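Local coordinates for protein nucleoside-diphosphate sugar epimerase (SulA family) (Corynebacterium glutamicum, PDB 3OH8) that probably acts as an NAD(P)-dependent epimerase on nucleotide-linked sugars, although its own substrate is not established, at residues A237-S251 and A288-I302. Sequence-based numbering, arbitrary orientation.
Sequences AELVAESTQCTTMIS and ATAPASDAGKRVAFI
Three backbone carbonyls of 237-251 converge on the ammonium group of Lys297. Its NZ donates to Ser243 O at 2.6 Å, to Cys246 O at 2.7 Å and to Val240 O at 2.9 Å, so the end of helix 222-242 and the turn after it are tied to one cation. Bends at chi2 (84°) and chi4 (-63°) fold the lysine chain past Val240 CG1 and deliver NZ to this carbonyl cluster. Val240 O also accepts from Ser243 N, which reaches it from the opposite face of the carbonyl plane. The turn has its own brace, an ST motif in which Ser243 OG accepts from Cys246 N.

Beyond this turn the strands 248-251 and 298-302 run parallel, joined by five backbone hydrogen bonds between the segments, from Arg298 N to Thr247 O at one end through to Ile302 N to Ser251 O, with both strands continuing beyond. These are neighbouring strands of the Rossmann-type sheet of the epimerase/dehydratase family, each entered from a helix lying against the same side; strand 204-207 flanks 248-251 on its other edge. The shorter helix, 290-294, ends in a Schellman motif with Gly296 at positive phi.

The last turns of the first helix, 237-242, run nearly parallel to 290-294, at 18°, and small side chains permit the axes to come within 7.3 Å at closest. Ala241 CB meets Ala295 CB at 3.7 Å, while Ala292 CB packs against Val240 CG1. Under the helices, the extended selenomethionine Met249 brings its CE to Thr289 CG2.

On the other face of the sheet, Thr248 CG2 sits 3.5 Å above the Arg298 guanidinium plane, displaced toward its rim. Arg298 NH1 is hydrogen-bonded to Ala352 O and Ile358 O, fastening this strand to the end of helix 342-354 and the segment following it. Farther along, Ile250 CG2 touches Ile302 CG1, both side chains packing against Tyr349.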
loop_
_atom_site.group_PDB
_atom_site.type_symbol
_atom_site.label_atom_id
_atom_site.label_comp_id
_atom_site.label_asym_id
_atom_site.label_seq_id
_atom_site.Cartn_x
_atom_site.Cartn_y
_atom_site.Cartn_z
ATOM N N ALA A 237 10.047 -11.232 -20.212
ATOM C CA ALA A 237 9.191 -12.386 -20.499
ATOM C C ALA A 237 10.015 -13.564 -21.011
ATOM O O ALA A 237 9.753 -14.716 -20.664
ATOM C CB ALA A 237 8.099 -12.017 -21.487
ATOM N N GLU A 238 11.023 -13.274 -21.822
ATOM C CA GLU A 238 11.907 -14.325 -22.307
ATOM C C GLU A 238 12.649 -14.995 -21.166
ATOM O O GLU A 238 12.786 -16.216 -21.146
ATOM C CB GLU A 238 12.889 -13.773 -23.353
ATOM C CG GLU A 238 12.181 -13.380 -24.647
ATOM C CD GLU A 238 13.084 -12.705 -25.662
ATOM O OE1 GLU A 238 14.264 -12.451 -25.348
ATOM O OE2 GLU A 238 12.603 -12.416 -26.775
ATOM N N LEU A 239 13.137 -14.199 -20.215
ATOM C CA LEU A 239 13.820 -14.769 -19.066
ATOM C C LEU A 239 12.853 -15.633 -18.265
ATOM O O LEU A 239 13.225 -16.692 -17.761
ATOM C CB LEU A 239 14.432 -13.676 -18.189
ATOM C CG LEU A 239 15.587 -12.882 -18.805
ATOM C CD1 LEU A 239 16.081 -11.817 -17.827
ATOM C CD2 LEU A 239 16.731 -13.807 -19.235
ATOM N N VAL A 240 11.606 -15.187 -18.157
ATOM C CA VAL A 240 10.606 -15.981 -17.465
ATOM C C VAL A 240 10.447 -17.307 -18.209
ATOM O O VAL A 240 10.458 -18.378 -17.606
ATOM C CB VAL A 240 9.250 -15.246 -17.361
ATOM C CG1 VAL A 240 8.175 -16.187 -16.839
ATOM C CG2 VAL A 240 9.373 -14.031 -16.458
ATOM N N ALA A 241 10.323 -17.223 -19.527
ATOM C CA ALA A 241 10.199 -18.417 -20.352
ATOM C C ALA A 241 11.358 -19.378 -20.091
ATOM O O ALA A 241 11.156 -20.582 -19.982
ATOM C CB ALA A 241 10.154 -18.035 -21.822
ATOM N N GLU A 242 12.568 -18.841 -19.974
ATOM C CA GLU A 242 13.758 -19.682 -19.877
ATOM C C GLU A 242 13.978 -20.273 -18.489
ATOM O O GLU A 242 14.741 -21.227 -18.330
ATOM C CB GLU A 242 14.995 -18.899 -20.329
ATOM C CG GLU A 242 14.872 -18.381 -21.757
ATOM C CD GLU A 242 15.835 -17.238 -22.067
ATOM O OE1 GLU A 242 16.798 -17.023 -21.289
ATOM O OE2 GLU A 242 15.619 -16.554 -23.093
ATOM N N SER A 243 13.315 -19.706 -17.484
ATOM C CA SER A 243 13.519 -20.139 -16.103
ATOM C C SER A 243 12.682 -21.372 -15.791
ATOM O O SER A 243 11.532 -21.466 -16.201
ATOM C CB SER A 243 13.165 -19.009 -15.137
ATOM O OG SER A 243 13.165 -19.462 -13.793
ATOM N N THR A 244 13.257 -22.324 -15.069
ATOM C CA THR A 244 12.492 -23.490 -14.644
ATOM C C THR A 244 11.737 -23.185 -13.356
ATOM O O THR A 244 10.643 -23.702 -13.133
ATOM C CB THR A 244 13.389 -24.723 -14.429
ATOM O OG1 THR A 244 14.628 -24.312 -13.835
ATOM C CG2 THR A 244 13.673 -25.400 -15.758
ATOM N N GLN A 245 12.309 -22.323 -12.523
ATOM C CA GLN A 245 11.683 -21.989 -11.252
ATOM C C GLN A 245 10.614 -20.900 -11.392
ATOM O O GLN A 245 9.643 -20.883 -10.641
ATOM C CB GLN A 245 12.726 -21.574 -10.208
ATOM C CG GLN A 245 12.142 -21.323 -8.800
ATOM C CD GLN A 245 13.204 -20.955 -7.778
ATOM O OE1 GLN A 245 14.400 -20.988 -8.071
ATOM N NE2 GLN A 245 12.770 -20.597 -6.568
ATOM N N CYS A 246 10.782 -19.988 -12.342
ATOM C CA CYS A 246 9.813 -18.895 -12.460
ATOM C C CYS A 246 8.538 -19.353 -13.173
ATOM O O CYS A 246 8.502 -19.587 -14.389
ATOM C CB CYS A 246 10.413 -17.646 -13.107
ATOM S SG CYS A 246 9.450 -16.106 -12.798
ATOM N N THR A 247 7.490 -19.446 -12.374
ATOM C CA THR A 247 6.229 -20.045 -12.748
ATOM C C THR A 247 5.263 -19.006 -13.283
ATOM O O THR A 247 4.279 -19.335 -13.939
ATOM C CB THR A 247 5.614 -20.639 -11.463
ATOM O OG1 THR A 247 6.151 -21.952 -11.241
ATOM C CG2 THR A 247 4.116 -20.703 -11.535
ATOM N N THR A 248 5.545 -17.741 -12.992
ATOM C CA THR A 248 4.511 -16.720 -13.086
ATOM C C THR A 248 5.060 -15.346 -13.427
ATOM O O THR A 248 6.067 -14.931 -12.866
ATOM C CB THR A 248 3.760 -16.630 -11.739
ATOM O OG1 THR A 248 3.229 -17.921 -11.410
ATOM C CG2 THR A 248 2.629 -15.624 -11.819
HETATM N N MSE A 249 4.381 -14.642 -14.337
HETATM C CA MSE A 249 4.698 -13.248 -14.622
HETATM C C MSE A 249 3.459 -12.396 -14.393
HETATM O O MSE A 249 2.444 -12.541 -15.096
HETATM C CB MSE A 249 5.230 -13.063 -16.060
HETATM C CG MSE A 249 5.704 -11.638 -16.382
HETATM SE SE MSE A 249 6.419 -11.404 -18.033
HETATM C CE MSE A 249 6.907 -9.694 -17.941
ATOM N N ILE A 250 3.522 -11.536 -13.378
ATOM C CA ILE A 250 2.470 -10.552 -13.138
ATOM C C ILE A 250 2.934 -9.213 -13.694
ATOM O O ILE A 250 3.869 -8.609 -13.168
ATOM C CB ILE A 250 2.181 -10.383 -11.626
ATOM C CG1 ILE A 250 1.895 -11.743 -10.981
ATOM C CG2 ILE A 250 0.997 -9.436 -11.413
ATOM C CD1 ILE A 250 0.830 -12.561 -11.729
ATOM N N SER A 251 2.285 -8.744 -14.754
ATOM C CA SER A 251 2.791 -7.591 -15.487
ATOM C C SER A 251 1.851 -6.386 -15.367
ATOM O O SER A 251 0.645 -6.518 -15.562
ATOM C CB SER A 251 2.978 -7.963 -16.971
ATOM O OG SER A 251 3.716 -6.960 -17.639
ATOM N N ALA A 288 3.753 -8.046 -25.393
ATOM C CA ALA A 288 5.164 -8.306 -25.155
ATOM C C ALA A 288 5.430 -9.421 -24.128
ATOM O O ALA A 288 6.556 -9.919 -24.045
ATOM C CB ALA A 288 5.877 -7.015 -24.744
ATOM N N THR A 289 4.411 -9.814 -23.354
ATOM C CA THR A 289 4.573 -10.920 -22.401
ATOM C C THR A 289 4.410 -12.285 -23.067
ATOM O O THR A 289 4.579 -13.324 -22.424
ATOM C CB THR A 289 3.572 -10.862 -21.195
ATOM O OG1 THR A 289 2.226 -11.010 -21.660
ATOM C CG2 THR A 289 3.707 -9.560 -20.412
ATOM N N ALA A 290 4.083 -12.281 -24.353
ATOM C CA ALA A 290 3.783 -13.523 -25.072
ATOM C C ALA A 290 4.806 -14.665 -24.901
ATOM O O ALA A 290 4.412 -15.815 -24.774
ATOM C CB ALA A 290 3.510 -13.237 -26.556
ATOM N N PRO A 291 6.114 -14.355 -24.879
ATOM C CA PRO A 291 7.070 -15.453 -24.672
ATOM C C PRO A 291 6.848 -16.222 -23.367
ATOM O O PRO A 291 7.051 -17.435 -23.340
ATOM C CB PRO A 291 8.426 -14.739 -24.655
ATOM C CG PRO A 291 8.199 -13.508 -25.498
ATOM C CD PRO A 291 6.796 -13.079 -25.174
ATOM N N ALA A 292 6.441 -15.541 -22.299
ATOM C CA ALA A 292 6.193 -16.228 -21.038
ATOM C C ALA A 292 4.997 -17.174 -21.138
ATOM O O ALA A 292 5.069 -18.335 -20.748
ATOM C CB ALA A 292 5.973 -15.229 -19.915
ATOM N N SER A 293 3.884 -16.677 -21.657
ATOM C CA SER A 293 2.693 -17.510 -21.721
ATOM C C SER A 293 2.862 -18.597 -22.784
ATOM O O SER A 293 2.362 -19.706 -22.618
ATOM C CB SER A 293 1.439 -16.664 -21.957
ATOM O OG SER A 293 1.641 -15.776 -23.042
ATOM N N ASP A 294 3.586 -18.294 -23.859
ATOM C CA ASP A 294 3.876 -19.319 -24.864
ATOM C C ASP A 294 4.632 -20.481 -24.233
ATOM O O ASP A 294 4.471 -21.631 -24.642
ATOM C CB ASP A 294 4.689 -18.760 -26.027
ATOM C CG ASP A 294 3.878 -17.842 -26.917
ATOM O OD1 ASP A 294 2.631 -17.870 -26.831
ATOM O OD2 ASP A 294 4.492 -17.095 -27.708
ATOM N N ALA A 295 5.457 -20.182 -23.234
ATOM C CA ALA A 295 6.245 -21.226 -22.589
ATOM C C ALA A 295 5.453 -21.901 -21.482
ATOM O O ALA A 295 6.019 -22.642 -20.671
ATOM C CB ALA A 295 7.552 -20.664 -22.039
ATOM N N GLY A 296 4.150 -21.637 -21.441
ATOM C CA GLY A 296 3.277 -22.285 -20.474
ATOM C C GLY A 296 3.254 -21.680 -19.077
ATOM O O GLY A 296 2.669 -22.267 -18.161
ATOM N N LYS A 297 3.887 -20.523 -18.893
ATOM C CA LYS A 297 3.879 -19.877 -17.572
ATOM C C LYS A 297 2.587 -19.107 -17.351
ATOM O O LYS A 297 1.916 -18.718 -18.307
ATOM C CB LYS A 297 5.074 -18.930 -17.397
ATOM C CG LYS A 297 6.345 -19.639 -16.957
ATOM C CD LYS A 297 7.095 -20.220 -18.134
ATOM C CE LYS A 297 8.045 -21.324 -17.685
ATOM N NZ LYS A 297 9.092 -20.817 -16.774
ATOM N N ARG A 298 2.242 -18.873 -16.087
ATOM C CA ARG A 298 1.038 -18.107 -15.790
ATOM C C ARG A 298 1.310 -16.610 -15.964
ATOM O O ARG A 298 2.259 -16.082 -15.391
ATOM C CB ARG A 298 0.533 -18.417 -14.373
ATOM C CG ARG A 298 -0.804 -17.748 -14.035
ATOM C CD ARG A 298 -1.429 -18.313 -12.756
ATOM N NE ARG A 298 -0.565 -18.184 -11.582
ATOM C CZ ARG A 298 -0.529 -17.121 -10.783
ATOM N NH1 ARG A 298 -1.307 -16.065 -11.020
ATOM N NH2 ARG A 298 0.292 -17.114 -9.742
ATOM N N VAL A 299 0.488 -15.932 -16.763
ATOM C CA VAL A 299 0.641 -14.493 -16.967
ATOM C C VAL A 299 -0.663 -13.770 -16.655
ATOM O O VAL A 299 -1.736 -14.214 -17.080
ATOM C CB VAL A 299 1.045 -14.173 -18.439
ATOM C CG1 VAL A 299 1.233 -12.671 -18.645
ATOM C CG2 VAL A 299 2.303 -14.932 -18.817
ATOM N N ALA A 300 -0.576 -12.677 -15.897
ATOM C CA ALA A 300 -1.718 -11.775 -15.727
ATOM C C ALA A 300 -1.302 -10.336 -15.998
ATOM O O ALA A 300 -0.144 -9.963 -15.795
ATOM C CB ALA A 300 -2.307 -11.892 -14.336
ATOM N N PHE A 301 -2.263 -9.539 -16.460
ATOM C CA PHE A 301 -2.061 -8.128 -16.754
ATOM C C PHE A 301 -2.911 -7.354 -15.782
ATOM O O PHE A 301 -4.134 -7.507 -15.754
ATOM C CB PHE A 301 -2.515 -7.797 -18.182
ATOM C CG PHE A 301 -2.051 -8.785 -19.200
ATOM C CD1 PHE A 301 -0.706 -8.893 -19.506
ATOM C CD2 PHE A 301 -2.956 -9.600 -19.856
ATOM C CE1 PHE A 301 -0.269 -9.802 -20.442
ATOM C CE2 PHE A 301 -2.522 -10.518 -20.796
ATOM C CZ PHE A 301 -1.172 -10.618 -21.083
ATOM N N ILE A 302 -2.268 -6.535 -14.964
ATOM C CA ILE A 302 -2.989 -5.761 -13.958
ATOM C C ILE A 302 -3.333 -4.409 -14.577
ATOM O O ILE A 302 -2.537 -3.475 -14.530
ATOM C CB ILE A 302 -2.140 -5.592 -12.681
ATOM C CG1 ILE A 302 -1.673 -6.963 -12.178
ATOM C CG2 ILE A 302 -2.921 -4.868 -11.589
ATOM C CD1 ILE A 302 -2.796 -8.002 -12.054
#